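Side-chain contact in putative ATP-dependent endonuclease of the OLD family (Thermus scotoductus, PDB 6P74), which degrades linear or supercoiled double-stranded DNA from 5' to 3' with divalent metal ions, and hydrolyses ATP in a DNA-stimulated way: residues S478-A482 with L483-R487. Numbering follows the deposited sequence.
Sequences SLEAA and LGIGR
Leu483 N donates to Leu479 O at 2.8 Å, a helical bond of the short helix 479-483. Ser478 is its N-cap, and its OG accepts from Ala481 N at 3.1 Å. At the other end the chain leaves the helix in a Schellman motif. Ile485 N makes the six-to-one bond to Glu480 O at 3.2 Å. Gly484 N bonds to Ala481 O at 3.2 Å, from well above the carbonyl plane. Gly484 has positive phi (68°). Ile485 CG2 then packs against Glu480 CB at 4.1 Å. On another side of the helix, Leu479 CG meets Leu483 CD1 at 4.0 Å. The side chains of Leu483 and Ile485 pack on helix 493-501, both touching Ile499.

Glu480 OE2 forms a salt bridge with Arg487 NH1 at 2.9 Å. The carboxylate and guanidinium planes stand 83° apart, so the two groups do not lie flat together as in a two-pronged pair. The bend of Glu480 at chi2 (93°) folds the carboxylate back toward the start of the helix, where Asp431 lies. Bends at chi2 and chi3 bring the Arg487 guanidinium back to this carboxylate, but the side chain is poorly ordered. Its NH1 also makes a weak hydrogen bond to Ser490 OG.

Glu480 and Asp431 bind a samarium ion. Asp431 also accepts a hydrogen bond from Leu479 N, which ties the helix start to the metal site. Ser478 and Glu480 are inferred ligands of the second divalent cation, and Arg487 probably stabilises the transition state or protonates the leaving group. These roles are consistent with the capped helix and its turn forming part of the Toprim nuclease active site.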
loop_
_atom_site.group_PDB
_atom_site.type_symbol
_atom_site.label_atom_id
_atom_site.label_comp_id
_atom_site.label_asym_id
_atom_site.label_seq_id
_atom_site.Cartn_x
_atom_site.Cartn_y
_atom_site.Cartn_z
ATOM N N SER A 478 28.722 -22.714 -41.080
ATOM C CA SER A 478 28.480 -22.921 -39.652
ATOM C C SER A 478 29.505 -22.134 -38.857
ATOM O O SER A 478 30.582 -21.815 -39.361
ATOM C CB SER A 478 28.590 -24.398 -39.268
ATOM O OG SER A 478 29.923 -24.842 -39.498
ATOM N N LEU A 479 29.178 -21.875 -37.588
ATOM C CA LEU A 479 30.118 -21.184 -36.706
ATOM C C LEU A 479 31.385 -21.998 -36.519
ATOM O O LEU A 479 32.491 -21.438 -36.475
ATOM C CB LEU A 479 29.474 -20.874 -35.346
ATOM C CG LEU A 479 30.323 -20.090 -34.329
ATOM C CD1 LEU A 479 30.600 -18.696 -34.786
ATOM C CD2 LEU A 479 29.711 -20.060 -32.899
ATOM N N GLU A 480 31.252 -23.325 -36.412
ATOM C CA GLU A 480 32.440 -24.167 -36.313
ATOM C C GLU A 480 33.368 -23.946 -37.498
ATOM O O GLU A 480 34.588 -23.863 -37.333
ATOM C CB GLU A 480 32.074 -25.646 -36.233
ATOM C CG GLU A 480 31.297 -26.048 -35.018
ATOM C CD GLU A 480 29.813 -26.006 -35.264
ATOM O OE1 GLU A 480 29.396 -25.153 -36.088
ATOM O OE2 GLU A 480 29.087 -26.837 -34.663
ATOM N N ALA A 481 32.810 -23.864 -38.706
ATOM C CA ALA A 481 33.665 -23.650 -39.865
ATOM C C ALA A 481 34.225 -22.232 -39.874
ATOM O O ALA A 481 35.399 -22.028 -40.205
ATOM C CB ALA A 481 32.900 -23.952 -41.155
ATOM N N ALA A 482 33.413 -21.240 -39.490
ATOM C CA ALA A 482 33.930 -19.874 -39.410
ATOM C C ALA A 482 35.091 -19.759 -38.420
ATOM O O ALA A 482 36.031 -18.982 -38.649
ATOM C CB ALA A 482 32.803 -18.910 -39.037
ATOM N N LEU A 483 35.052 -20.526 -37.322
ATOM C CA LEU A 483 36.111 -20.456 -36.327
ATOM C C LEU A 483 37.309 -21.344 -36.647
ATOM O O LEU A 483 38.351 -21.186 -36.005
ATOM C CB LEU A 483 35.588 -20.829 -34.928
ATOM C CG LEU A 483 34.597 -19.853 -34.283
ATOM C CD1 LEU A 483 34.082 -20.434 -32.963
ATOM C CD2 LEU A 483 35.168 -18.438 -34.101
ATOM N N GLY A 484 37.188 -22.262 -37.610
ATOM C CA GLY A 484 38.218 -23.255 -37.865
ATOM C C GLY A 484 38.383 -24.275 -36.766
ATOM O O GLY A 484 39.387 -24.993 -36.732
ATOM N N ILE A 485 37.426 -24.374 -35.890
ATOM C CA ILE A 485 37.545 -25.140 -34.660
ATOM C C ILE A 485 37.115 -26.576 -34.937
ATOM O O ILE A 485 36.179 -26.825 -35.713
ATOM C CB ILE A 485 36.698 -24.474 -33.555
ATOM C CG1 ILE A 485 37.175 -24.857 -32.155
ATOM C CG2 ILE A 485 35.231 -24.806 -33.731
ATOM C CD1 ILE A 485 36.550 -23.975 -31.084
ATOM N N GLY A 486 37.808 -27.530 -34.321
ATOM C CA GLY A 486 37.484 -28.927 -34.529
ATOM C C GLY A 486 36.114 -29.335 -34.024
ATOM O O GLY A 486 35.372 -28.524 -33.452
ATOM N N ARG A 487 35.759 -30.604 -34.246
ATOM C CA ARG A 487 34.516 -31.122 -33.684
ATOM C C ARG A 487 34.672 -31.372 -32.188
ATOM O O ARG A 487 33.793 -31.011 -31.396
ATOM C CB ARG A 487 34.105 -32.398 -34.424
ATOM C CG ARG A 487 32.694 -32.905 -34.132
ATOM C CD ARG A 487 31.610 -32.067 -34.804
ATOM N NE ARG A 487 31.165 -30.945 -33.977
ATOM C CZ ARG A 487 29.982 -30.341 -34.095
ATOM N NH1 ARG A 487 29.668 -29.328 -33.296
ATOM N NH2 ARG A 487 29.101 -30.749 -35.001
#